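Local coordinates for uric acid degradation bifunctional protein PucL (Bacillus subtilis, PDB 6A4M) that probably oxidises uric acid with molecular oxygen as a urate oxidase and, as a bifunctional enzyme, also decarboxylates a later intermediate of urate breakdown, at residues T104-M117 with V131-K145. Sequence-based numbering, arbitrary orientation.
Sequences TITLTGEDIPFEAM and VFRRSRNERSRSVLK
Arg133 meets Glu115 and Met117 at its CB and again at its guanidinium. The CB lies 3.8 Å from both Met117 SD and Glu115 O; with CG anti to the backbone N (chi1 168°), a bend at chi3 turns the guanidinium back to the neighbouring strand. NE then donates to Glu115 OE1 at 3.1 Å, and NH2 to the same oxygen at 3.2 Å, a side-on salt bridge with OE1 near the guanidinium plane. NH1 ends 3.2 Å from Met117 SD, which sits over one face of the group. A water donates to Glu115 OE2 and accepts from Asn137 ND2. Shortened to an alanine here, Glu115 would lose both oxygens, probably leaving the Arg133 charge without its carboxylate and its guanidinium freer to turn. Paired backbone bonds fix the register: Glu115 and Arg133 each donate N-H to the other's O, as do Leu107 with Leu144 and Gly109 with Ser142. Strands 104-112 and 139-145 run 170° apart in the chain's large antiparallel sheet, consistent with the tunnelling fold (T-fold) of urate oxidases. Between the paired stretches, residues 135-138 form a loop; Ser135 N still bonds to Pro113 O, and Ser135 OG accepts from Asn137 N in an ST turn. Pro113 packs its CD 3.5 Å from Ser135 O. On the face opposite Glu115, Ala116 CB meets Phe132 CE2 at 3.8 Å. Farther along, Glu110 CG lies against Arg141 CD (3.5 Å), while Arg141 NE pairs with Glu161.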
ATOM      1  N   THR A 104       9.930  18.570  14.040  1.00 49.05           N
ATOM      2  CA  THR A 104       8.989  17.838  13.188  1.00 46.74           C
ATOM      3  C   THR A 104       9.740  16.861  12.280  1.00 43.85           C
ATOM      4  O   THR A 104      10.891  17.112  11.904  1.00 44.70           O
ATOM      5  CB  THR A 104       8.180  18.812  12.304  1.00 47.53           C
ATOM      6  OG1 THR A 104       7.704  19.902  13.098  1.00 48.40           O
ATOM      7  CG2 THR A 104       6.982  18.115  11.661  1.00 49.46           C
ATOM      8  N   ILE A 105       9.087  15.750  11.942  1.00 39.68           N
ATOM      9  CA  ILE A 105       9.606  14.803  10.953  1.00 37.76           C
ATOM     10  C   ILE A 105       8.460  14.171  10.154  1.00 36.30           C
ATOM     11  O   ILE A 105       7.465  13.734  10.730  1.00 35.43           O
ATOM     12  CB  ILE A 105      10.505  13.710  11.593  1.00 37.16           C
ATOM     13  CG1 ILE A 105      11.124  12.813  10.509  1.00 37.31           C
ATOM     14  CG2 ILE A 105       9.737  12.866  12.606  1.00 36.78           C
ATOM     15  CD1 ILE A 105      12.306  11.995  10.989  1.00 37.48           C
ATOM     16  N   THR A 106       8.609  14.152   8.830  1.00 35.09           N
ATOM     17  CA  THR A 106       7.681  13.460   7.938  1.00 34.15           C
ATOM     18  C   THR A 106       8.464  12.380   7.205  1.00 32.92           C
ATOM     19  O   THR A 106       9.433  12.685   6.506  1.00 32.05           O
ATOM     20  CB  THR A 106       7.046  14.417   6.906  1.00 34.17           C
ATOM     21  OG1 THR A 106       6.547  15.584   7.569  1.00 34.28           O
ATOM     22  CG2 THR A 106       5.900  13.735   6.163  1.00 33.95           C
ATOM     23  N   LEU A 107       8.048  11.126   7.382  1.00 32.05           N
ATOM     24  CA  LEU A 107       8.656   9.988   6.701  1.00 32.17           C
ATOM     25  C   LEU A 107       7.674   9.363   5.719  1.00 32.19           C
ATOM     26  O   LEU A 107       6.505   9.165   6.047  1.00 32.20           O
ATOM     27  CB  LEU A 107       9.106   8.942   7.716  1.00 32.31           C
ATOM     28  CG  LEU A 107      10.418   9.283   8.420  1.00 32.71           C
ATOM     29  CD1 LEU A 107      10.507   8.595   9.771  1.00 33.21           C
ATOM     30  CD2 LEU A 107      11.614   8.916   7.555  1.00 33.09           C
ATOM     31  N   THR A 108       8.169   9.061   4.522  1.00 32.08           N
ATOM     32  CA  THR A 108       7.417   8.362   3.489  1.00 32.51           C
ATOM     33  C   THR A 108       8.186   7.097   3.136  1.00 32.46           C
ATOM     34  O   THR A 108       9.394   7.159   2.912  1.00 32.38           O
ATOM     35  CB  THR A 108       7.286   9.232   2.229  1.00 33.19           C
ATOM     36  OG1 THR A 108       6.688  10.487   2.577  1.00 33.74           O
ATOM     37  CG2 THR A 108       6.439   8.553   1.165  1.00 33.36           C
ATOM     38  N   GLY A 109       7.485   5.964   3.084  1.00 32.09           N
ATOM     39  CA  GLY A 109       8.097   4.672   2.770  1.00 32.00           C
ATOM     40  C   GLY A 109       7.354   3.980   1.648  1.00 32.02           C
ATOM     41  O   GLY A 109       6.239   3.509   1.854  1.00 31.66           O
ATOM     42  N   GLU A 110       7.976   3.922   0.470  1.00 32.84           N
ATOM     43  CA  GLU A 110       7.398   3.261  -0.711  1.00 33.84           C
ATOM     44  C   GLU A 110       7.959   1.856  -0.893  1.00 32.80           C
ATOM     45  O   GLU A 110       9.152   1.693  -1.139  1.00 31.33           O
ATOM     46  CB  GLU A 110       7.675   4.064  -1.989  1.00 35.72           C
ATOM     47  CG  GLU A 110       6.508   4.896  -2.492  1.00 37.32           C
ATOM     48  CD  GLU A 110       6.634   5.213  -3.971  1.00 38.76           C
ATOM     49  OE1 GLU A 110       6.481   4.279  -4.792  1.00 39.57           O
ATOM     50  OE2 GLU A 110       6.876   6.394  -4.305  1.00 39.29           O
ATOM     51  N   ASP A 111       7.085   0.855  -0.812  1.00 33.43           N
ATOM     52  CA  ASP A 111       7.472  -0.545  -0.960  1.00 33.46           C
ATOM     53  C   ASP A 111       7.961  -0.830  -2.371  1.00 32.74           C
ATOM     54  O   ASP A 111       7.384  -0.352  -3.343  1.00 33.19           O
ATOM     55  CB  ASP A 111       6.286  -1.460  -0.621  1.00 34.73           C
ATOM     56  CG  ASP A 111       6.624  -2.946  -0.726  1.00 36.22           C
ATOM     57  OD1 ASP A 111       7.732  -3.345  -0.316  1.00 37.83           O
ATOM     58  OD2 ASP A 111       5.772  -3.721  -1.211  1.00 37.34           O
ATOM     59  N   ILE A 112       9.050  -1.584  -2.464  1.00 32.82           N
ATOM     60  CA  ILE A 112       9.503  -2.168  -3.718  1.00 33.00           C
ATOM     61  C   ILE A 112       9.078  -3.637  -3.626  1.00 32.80           C
ATOM     62  O   ILE A 112       9.770  -4.433  -2.989  1.00 32.80           O
ATOM     63  CB  ILE A 112      11.028  -2.020  -3.907  1.00 32.81           C
ATOM     64  CG1 ILE A 112      11.396  -0.537  -4.039  1.00 32.49           C
ATOM     65  CG2 ILE A 112      11.492  -2.787  -5.142  1.00 33.01           C
ATOM     66  CD1 ILE A 112      12.868  -0.241  -3.861  1.00 32.77           C
ATOM     67  N   PRO A 113       7.924  -3.995  -4.235  1.00 32.64           N
ATOM     68  CA  PRO A 113       7.377  -5.332  -3.997  1.00 32.54           C
ATOM     69  C   PRO A 113       8.187  -6.435  -4.672  1.00 32.32           C
ATOM     70  O   PRO A 113       8.586  -6.287  -5.828  1.00 32.35           O
ATOM     71  CB  PRO A 113       5.959  -5.263  -4.587  1.00 32.42           C
ATOM     72  CG  PRO A 113       5.875  -3.993  -5.360  1.00 32.67           C
ATOM     73  CD  PRO A 113       7.198  -3.293  -5.306  1.00 32.63           C
ATOM     74  N   PHE A 114       8.438  -7.513  -3.933  1.00 32.19           N
ATOM     75  CA  PHE A 114       9.104  -8.695  -4.462  1.00 32.61           C
ATOM     76  C   PHE A 114       8.144  -9.877  -4.427  1.00 33.28           C
ATOM     77  O   PHE A 114       7.491 -10.111  -3.411  1.00 33.89           O
ATOM     78  CB  PHE A 114      10.379  -8.989  -3.674  1.00 31.91           C
ATOM     79  CG  PHE A 114      11.479  -8.002  -3.936  1.00 31.49           C
ATOM     80  CD1 PHE A 114      12.272  -8.114  -5.072  1.00 31.17           C
ATOM     81  CD2 PHE A 114      11.712  -6.947  -3.059  1.00 31.24           C
ATOM     82  CE1 PHE A 114      13.283  -7.198  -5.325  1.00 31.07           C
ATOM     83  CE2 PHE A 114      12.723  -6.031  -3.308  1.00 31.14           C
ATOM     84  CZ  PHE A 114      13.510  -6.156  -4.441  1.00 30.95           C
ATOM     85  N   GLU A 115       8.064 -10.607  -5.540  1.00 34.44           N
ATOM     86  CA  GLU A 115       7.097 -11.696  -5.723  1.00 35.60           C
ATOM     87  C   GLU A 115       7.836 -13.002  -6.010  1.00 35.99           C
ATOM     88  O   GLU A 115       8.556 -13.100  -7.007  1.00 35.94           O
ATOM     89  CB  GLU A 115       6.161 -11.379  -6.893  1.00 35.85           C
ATOM     90  CG  GLU A 115       5.320 -10.116  -6.721  1.00 36.44           C
ATOM     91  CD  GLU A 115       4.513  -9.751  -7.967  1.00 37.03           C
ATOM     92  OE1 GLU A 115       4.817 -10.252  -9.072  1.00 37.16           O
ATOM     93  OE2 GLU A 115       3.567  -8.947  -7.848  1.00 37.63           O
ATOM     94  N   ALA A 116       7.654 -13.999  -5.143  1.00 36.40           N
ATOM     95  CA  ALA A 116       8.347 -15.289  -5.275  1.00 37.27           C
ATOM     96  C   ALA A 116       7.980 -16.001  -6.580  1.00 38.05           C
ATOM     97  O   ALA A 116       6.816 -16.006  -6.985  1.00 37.31           O
ATOM     98  CB  ALA A 116       8.043 -16.186  -4.085  1.00 37.14           C
ATOM     99  N   MET A 117       8.986 -16.593  -7.223  1.00 39.50           N
ATOM    100  CA  MET A 117       8.837 -17.224  -8.535  1.00 41.06           C
ATOM    101  C   MET A 117       8.773 -18.749  -8.413  1.00 43.70           C
ATOM    102  O   MET A 117       9.137 -19.299  -7.371  1.00 44.04           O
ATOM    103  CB  MET A 117      10.005 -16.814  -9.436  1.00 40.44           C
ATOM    104  CG  MET A 117      10.026 -15.331  -9.784  1.00 39.69           C
ATOM    105  SD  MET A 117       8.630 -14.811 -10.804  1.00 38.41           S
ATOM    106  CE  MET A 117       9.090 -15.510 -12.385  1.00 38.37           C
ATOM    107  N   VAL A 131      14.323 -17.171  -5.397  1.00 40.13           N
ATOM    108  CA  VAL A 131      14.184 -16.337  -6.602  1.00 38.81           C
ATOM    109  C   VAL A 131      12.912 -15.489  -6.534  1.00 37.26           C
ATOM    110  O   VAL A 131      11.816 -16.024  -6.355  1.00 37.71           O
ATOM    111  CB  VAL A 131      14.165 -17.197  -7.891  1.00 38.34           C
ATOM    112  CG1 VAL A 131      14.167 -16.312  -9.135  1.00 38.07           C
ATOM    113  CG2 VAL A 131      15.355 -18.151  -7.913  1.00 38.22           C
ATOM    114  N   PHE A 132      13.068 -14.173  -6.694  1.00 35.75           N
ATOM    115  CA  PHE A 132      11.957 -13.223  -6.615  1.00 34.97           C
ATOM    116  C   PHE A 132      11.950 -12.272  -7.809  1.00 33.81           C
ATOM    117  O   PHE A 132      12.997 -11.774  -8.215  1.00 33.13           O
ATOM    118  CB  PHE A 132      12.058 -12.394  -5.333  1.00 34.84           C
ATOM    119  CG  PHE A 132      11.940 -13.202  -4.073  1.00 34.50           C
ATOM    120  CD1 PHE A 132      13.063 -13.797  -3.509  1.00 34.10           C
ATOM    121  CD2 PHE A 132      10.713 -13.358  -3.439  1.00 34.62           C
ATOM    122  CE1 PHE A 132      12.962 -14.543  -2.345  1.00 33.84           C
ATOM    123  CE2 PHE A 132      10.607 -14.102  -2.269  1.00 34.42           C
ATOM    124  CZ  PHE A 132      11.734 -14.696  -1.723  1.00 33.94           C
ATOM    125  N   ARG A 133      10.766 -12.025  -8.363  1.00 33.74           N
ATOM    126  CA  ARG A 133      10.568 -10.932  -9.319  1.00 33.79           C
ATOM    127  C   ARG A 133      10.508  -9.610  -8.552  1.00 32.99           C
ATOM    128  O   ARG A 133       9.899  -9.546  -7.487  1.00 32.23           O
ATOM    129  CB  ARG A 133       9.274 -11.123 -10.130  1.00 34.13           C
ATOM    130  CG  ARG A 133       8.850  -9.898 -10.945  1.00 35.02           C
ATOM    131  CD  ARG A 133       7.855 -10.236 -12.046  1.00 35.34           C
ATOM    132  NE  ARG A 133       6.679 -10.916 -11.503  1.00 36.17           N
ATOM    133  CZ  ARG A 133       6.255 -12.149 -11.806  1.00 36.24           C
ATOM    134  NH1 ARG A 133       6.864 -12.921 -12.705  1.00 35.88           N
ATOM    135  NH2 ARG A 133       5.171 -12.615 -11.198  1.00 37.70           N
ATOM    136  N   ARG A 134      11.144  -8.573  -9.100  1.00 32.38           N
ATOM    137  CA  ARG A 134      10.926  -7.190  -8.658  1.00 32.36           C
ATOM    138  C   ARG A 134       9.714  -6.676  -9.444  1.00 31.75           C
ATOM    139  O   ARG A 134       9.755  -6.587 -10.674  1.00 31.76           O
ATOM    140  CB  ARG A 134      12.209  -6.338  -8.829  1.00 32.71           C
ATOM    141  CG  ARG A 134      12.099  -4.915  -9.389  1.00 33.22           C
ATOM    142  CD  ARG A 134      11.209  -3.972  -8.597  1.00 33.06           C
ATOM    143  NE  ARG A 134      11.679  -2.583  -8.678  1.00 33.05           N
ATOM    144  CZ  ARG A 134      10.916  -1.490  -8.570  1.00 33.09           C
ATOM    145  NH1 ARG A 134       9.591  -1.561  -8.389  1.00 33.27           N
ATOM    146  NH2 ARG A 134      11.491  -0.295  -8.654  1.00 32.87           N
ATOM    147  N   SER A 135       8.633  -6.373  -8.726  1.00 31.39           N
ATOM    148  CA  SER A 135       7.355  -6.012  -9.347  1.00 31.44           C
ATOM    149  C   SER A 135       7.240  -4.511  -9.586  1.00 31.09           C
ATOM    150  O   SER A 135       7.659  -3.710  -8.752  1.00 31.30           O
ATOM    151  CB  SER A 135       6.179  -6.480  -8.486  1.00 31.47           C
ATOM    152  OG  SER A 135       4.941  -6.205  -9.126  1.00 31.43           O
ATOM    153  N   ARG A 136       6.670  -4.154 -10.735  1.00 30.85           N
ATOM    154  CA  ARG A 136       6.368  -2.771 -11.099  1.00 31.03           C
ATOM    155  C   ARG A 136       4.854  -2.510 -11.185  1.00 30.99           C
ATOM    156  O   ARG A 136       4.441  -1.447 -11.648  1.00 31.60           O
ATOM    157  CB  ARG A 136       7.053  -2.438 -12.430  1.00 31.08           C
ATOM    158  CG  ARG A 136       8.573  -2.324 -12.335  1.00 30.97           C
ATOM    159  CD  ARG A 136       9.266  -3.003 -13.509  1.00 31.18           C
ATOM    160  NE  ARG A 136       9.406  -4.442 -13.282  1.00 31.24           N
ATOM    161  CZ  ARG A 136       9.474  -5.391 -14.225  1.00 31.03           C
ATOM    162  NH1 ARG A 136       9.401  -5.117 -15.529  1.00 29.73           N
ATOM    163  NH2 ARG A 136       9.610  -6.657 -13.841  1.00 31.77           N
ATOM    164  N   ASN A 137       4.037  -3.465 -10.726  1.00 31.28           N
ATOM    165  CA  ASN A 137       2.576  -3.287 -10.620  1.00 31.67           C
ATOM    166  C   ASN A 137       2.243  -2.506  -9.331  1.00 31.44           C
ATOM    167  O   ASN A 137       3.070  -1.728  -8.865  1.00 31.53           O
ATOM    168  CB  ASN A 137       1.861  -4.653 -10.700  1.00 31.27           C
ATOM    169  CG  ASN A 137       2.041  -5.330 -12.046  1.00 31.51           C
ATOM    170  OD1 ASN A 137       2.097  -4.666 -13.081  1.00 31.38           O
ATOM    171  ND2 ASN A 137       2.116  -6.660 -12.042  1.00 31.85           N
ATOM    172  N   GLU A 138       1.044  -2.668  -8.769  1.00 32.65           N
ATOM    173  CA  GLU A 138       0.677  -1.961  -7.534  1.00 33.18           C
ATOM    174  C   GLU A 138       1.684  -2.179  -6.400  1.00 34.02           C
ATOM    175  O   GLU A 138       2.359  -3.207  -6.337  1.00 33.60           O
ATOM    176  CB  GLU A 138      -0.752  -2.314  -7.070  1.00 32.79           C
ATOM    177  CG  GLU A 138      -0.974  -3.732  -6.543  1.00 33.11           C
ATOM    178  CD  GLU A 138      -1.346  -4.747  -7.606  1.00 33.43           C
ATOM    179  OE1 GLU A 138      -1.046  -4.530  -8.796  1.00 33.87           O
ATOM    180  OE2 GLU A 138      -1.940  -5.779  -7.239  1.00 34.13           O
ATOM    181  N   ARG A 139       1.768  -1.194  -5.514  1.00 35.66           N
ATOM    182  CA  ARG A 139       2.776  -1.170  -4.450  1.00 37.14           C
ATOM    183  C   ARG A 139       2.245  -0.405  -3.252  1.00 35.82           C
ATOM    184  O   ARG A 139       1.573   0.616  -3.412  1.00 35.41           O
ATOM    185  CB  ARG A 139       4.069  -0.517  -4.954  1.00 39.37           C
ATOM    186  CG  ARG A 139       3.867   0.863  -5.569  1.00 41.53           C
ATOM    187  CD  ARG A 139       5.016   1.282  -6.470  1.00 44.30           C
ATOM    188  NE  ARG A 139       4.611   2.376  -7.354  1.00 46.49           N
ATOM    189  CZ  ARG A 139       4.001   2.241  -8.537  1.00 49.04           C
ATOM    190  NH1 ARG A 139       3.702   1.040  -9.044  1.00 49.37           N
ATOM    191  NH2 ARG A 139       3.684   3.334  -9.231  1.00 50.29           N
ATOM    192  N   SER A 140       2.542  -0.898  -2.053  1.00 34.96           N
ATOM    193  CA  SER A 140       2.112  -0.218  -0.839  1.00 34.38           C
ATOM    194  C   SER A 140       3.001   0.993  -0.572  1.00 33.79           C
ATOM    195  O   SER A 140       4.157   1.040  -1.006  1.00 32.76           O
ATOM    196  CB  SER A 140       2.093  -1.165   0.368  1.00 34.54           C
ATOM    197  OG  SER A 140       3.388  -1.618   0.704  1.00 35.57           O
ATOM    198  N   ARG A 141       2.432   1.983   0.109  1.00 33.55           N
ATOM    199  CA  ARG A 141       3.177   3.146   0.580  1.00 33.65           C
ATOM    200  C   ARG A 141       2.646   3.526   1.953  1.00 33.01           C
ATOM    201  O   ARG A 141       1.445   3.408   2.205  1.00 32.30           O
ATOM    202  CB  ARG A 141       3.035   4.328  -0.386  1.00 34.50           C
ATOM    203  CG  ARG A 141       3.965   5.499  -0.082  1.00 35.21           C
ATOM    204  CD  ARG A 141       3.810   6.636  -1.084  1.00 36.02           C
ATOM    205  NE  ARG A 141       2.648   7.474  -0.768  1.00 36.70           N
ATOM    206  CZ  ARG A 141       2.653   8.798  -0.563  1.00 36.96           C
ATOM    207  NH1 ARG A 141       3.759   9.532  -0.663  1.00 36.67           N
ATOM    208  NH2 ARG A 141       1.511   9.410  -0.260  1.00 38.15           N
ATOM    209  N   SER A 142       3.543   3.975   2.829  1.00 32.73           N
ATOM    210  CA  SER A 142       3.174   4.443   4.166  1.00 32.78           C
ATOM    211  C   SER A 142       3.762   5.824   4.427  1.00 32.51           C
ATOM    212  O   SER A 142       4.915   6.091   4.085  1.00 32.76           O
ATOM    213  CB  SER A 142       3.653   3.458   5.231  1.00 32.58           C
ATOM    214  OG  SER A 142       3.009   2.206   5.076  1.00 32.87           O
ATOM    215  N   VAL A 143       2.950   6.695   5.022  1.00 32.34           N
ATOM    216  CA  VAL A 143       3.376   8.021   5.453  1.00 32.77           C
ATOM    217  C   VAL A 143       3.209   8.114   6.968  1.00 33.51           C
ATOM    218  O   VAL A 143       2.224   7.625   7.524  1.00 33.70           O
ATOM    219  CB  VAL A 143       2.551   9.131   4.762  1.00 32.51           C
ATOM    220  CG1 VAL A 143       3.028  10.517   5.189  1.00 32.39           C
ATOM    221  CG2 VAL A 143       2.629   8.969   3.250  1.00 32.64           C
ATOM    222  N   LEU A 144       4.183   8.733   7.627  1.00 34.71           N
ATOM    223  CA  LEU A 144       4.125   8.973   9.063  1.00 35.82           C
ATOM    224  C   LEU A 144       4.663  10.358   9.364  1.00 37.02           C
ATOM    225  O   LEU A 144       5.772  10.692   8.944  1.00 36.04           O
ATOM    226  CB  LEU A 144       4.956   7.932   9.810  1.00 36.22           C
ATOM    227  CG  LEU A 144       4.972   8.022  11.341  1.00 36.16           C
ATOM    228  CD1 LEU A 144       3.622   7.636  11.922  1.00 36.57           C
ATOM    229  CD2 LEU A 144       6.057   7.131  11.906  1.00 36.32           C
ATOM    230  N   LYS A 145       3.879  11.147  10.097  1.00 39.95           N
ATOM    231  CA  LYS A 145       4.296  12.470  10.545  1.00 42.17           C
ATOM    232  C   LYS A 145       4.258  12.511  12.072  1.00 44.15           C
ATOM    233  O   LYS A 145       3.224  12.207  12.672  1.00 44.72           O
ATOM    234  CB  LYS A 145       3.394  13.553   9.945  1.00 43.05           C
ATOM    235  CG  LYS A 145       4.128  14.861   9.725  1.00 44.49           C
ATOM    236  CD  LYS A 145       3.227  16.085   9.660  1.00 45.32           C
ATOM    237  CE  LYS A 145       4.062  17.362   9.722  1.00 45.92           C
ATOM    238  NZ  LYS A 145       3.366  18.541   9.140  1.00 46.02           N
TER
HETATM  239  O   HOH W   1       3.283  -3.755  -2.170  1.00 30.10           O
HETATM  240  O   HOH W   2       8.173   0.631  -6.602  1.00 40.83           O
HETATM  241  O   HOH W   3       1.824  -8.900  -9.960  1.00 34.50           O